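Local coordinates for cerato-platanin-like protein (Moniliophthora perniciosa, PDB 3SUK) that is of unknown function but belongs to the secreted cerato-platanin family and adopts its double-psi beta-barrel fold, at residues D84-N88 / G89-A93. Sequence-based numbering, arbitrary orientation.
Sequences DHAGN and GFNVA
In Asn91, CG stands anti to the carbonyl carbon (chi1 -49°), and a chi2 of -28° turns the amide so that ND2 comes to 3.5 Å from Ala86 CB. The methyl of Ala86 points toward 89-93 and lies on the inner side of the turn, against the Asn91 amide and with Gly89 O 3.3 Å from the same CB. No direct hydrogen bond joins 84-88 to 89-93; two waters do that work, one at each end of the Asn91 amide. Water 1 accepts from Asn91 ND2 at 3.0 Å and from Gly87 N, also at 3.0 Å. Water 2 donates to Asn91 OD1 at 2.7 Å and accepts from Asn88 N at 3.0 Å. At the bend itself Gly89 takes a positive phi (65°), where a CB would run into Asn88 O. Arg7 of strand 4-8 adds weak bonds from NH1 to Asn88 O and Asn91 OD1, while Ser51 OG bonds with Gly89 N. With the Asn91 amide cut back to an alanine here, both waters would probably lose their link to strand 90-92 and a gap would open on one side of the Ala86 methyl. The turn carries the chain from strand 74-83 into strand 90-92 of the double-psi barrel. The successive N-H groups of Gly87 and Asn88 are thus satisfied through water by a single amide gripped at both ends, which probably limits its rotation.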
loop_
_atom_site.group_PDB
_atom_site.type_symbol
_atom_site.label_atom_id
_atom_site.label_comp_id
_atom_site.label_asym_id
_atom_site.label_seq_id
_atom_site.Cartn_x
_atom_site.Cartn_y
_atom_site.Cartn_z
ATOM N N ASP A 84 2.739 6.607 -0.961
ATOM C CA ASP A 84 4.145 7.004 -0.837
ATOM C C ASP A 84 4.890 6.393 -2.020
ATOM O O ASP A 84 4.372 5.532 -2.665
ATOM C CB ASP A 84 4.683 6.500 0.512
ATOM C CG ASP A 84 5.973 7.191 0.992
ATOM O OD1 ASP A 84 6.413 8.122 0.359
ATOM O OD2 ASP A 84 6.459 6.696 2.014
ATOM N N HIS A 85 6.086 6.890 -2.266
ATOM C CA HIS A 85 7.000 6.358 -3.271
ATOM C C HIS A 85 7.764 5.136 -2.751
ATOM O O HIS A 85 8.254 5.181 -1.712
ATOM C CB HIS A 85 8.011 7.467 -3.666
ATOM C CG HIS A 85 9.169 6.967 -4.494
ATOM N ND1 HIS A 85 9.046 6.621 -5.813
ATOM C CD2 HIS A 85 10.450 6.711 -4.162
ATOM C CE1 HIS A 85 10.209 6.208 -6.273
ATOM N NE2 HIS A 85 11.077 6.265 -5.292
ATOM N N ALA A 86 7.876 4.107 -3.588
ATOM C CA ALA A 86 8.762 2.961 -3.358
ATOM C C ALA A 86 9.710 2.906 -4.543
ATOM O O ALA A 86 9.384 3.305 -5.614
ATOM C CB ALA A 86 7.957 1.689 -3.298
ATOM N N GLY A 87 10.899 2.400 -4.306
ATOM C CA GLY A 87 11.850 2.202 -5.373
ATOM C C GLY A 87 11.496 1.077 -6.323
ATOM O O GLY A 87 11.936 1.074 -7.398
ATOM N N ASN A 88 10.787 0.073 -5.862
ATOM C CA ASN A 88 10.547 -1.121 -6.673
ATOM C C ASN A 88 9.301 -1.904 -6.219
ATOM O O ASN A 88 9.387 -2.645 -5.295
ATOM C CB ASN A 88 11.821 -2.000 -6.572
ATOM C CG ASN A 88 11.720 -3.309 -7.255
ATOM O OD1 ASN A 88 11.034 -3.475 -8.189
ATOM N ND2 ASN A 88 12.525 -4.226 -6.803
ATOM N N GLY A 89 8.214 -1.794 -6.942
ATOM C CA GLY A 89 6.951 -2.383 -6.513
ATOM C C GLY A 89 6.357 -1.782 -5.237
ATOM O O GLY A 89 6.336 -0.593 -5.104
ATOM N N PHE A 90 5.926 -2.637 -4.329
ATOM C CA PHE A 90 5.219 -2.172 -3.129
ATOM C C PHE A 90 6.024 -2.365 -1.850
ATOM O O PHE A 90 6.611 -3.394 -1.631
ATOM C CB PHE A 90 3.889 -2.942 -2.905
ATOM C CG PHE A 90 2.837 -2.723 -3.952
ATOM C CD1 PHE A 90 2.051 -1.610 -3.902
ATOM C CD2 PHE A 90 2.565 -3.692 -4.915
ATOM C CE1 PHE A 90 1.088 -1.415 -4.830
ATOM C CE2 PHE A 90 1.587 -3.481 -5.860
ATOM C CZ PHE A 90 0.841 -2.337 -5.771
ATOM N N ASN A 91 5.993 -1.358 -0.999
ATOM C CA ASN A 91 6.383 -1.517 0.387
ATOM C C ASN A 91 5.146 -1.250 1.262
ATOM O O ASN A 91 4.710 -0.173 1.374
ATOM C CB ASN A 91 7.463 -0.509 0.807
ATOM C CG ASN A 91 8.643 -0.427 -0.138
ATOM O OD1 ASN A 91 9.010 -1.338 -0.814
ATOM N ND2 ASN A 91 9.227 0.725 -0.150
ATOM N N VAL A 92 4.655 -2.298 1.899
ATOM C CA VAL A 92 3.374 -2.239 2.604
ATOM C C VAL A 92 3.477 -2.446 4.106
ATOM O O VAL A 92 4.443 -2.880 4.590
ATOM C CB VAL A 92 2.320 -3.237 1.990
ATOM C CG1 VAL A 92 2.204 -2.980 0.459
ATOM C CG2 VAL A 92 2.656 -4.706 2.328
ATOM N N ALA A 93 2.408 -2.126 4.818
ATOM C CA ALA A 93 2.411 -2.383 6.260
ATOM C C ALA A 93 2.614 -3.886 6.460
ATOM O O ALA A 93 2.114 -4.682 5.731
ATOM C CB ALA A 93 1.089 -1.926 6.876
HETATM O O HOH W 1 11.498 2.200 -1.391
HETATM O O HOH W 2 10.505 -0.964 -3.052
#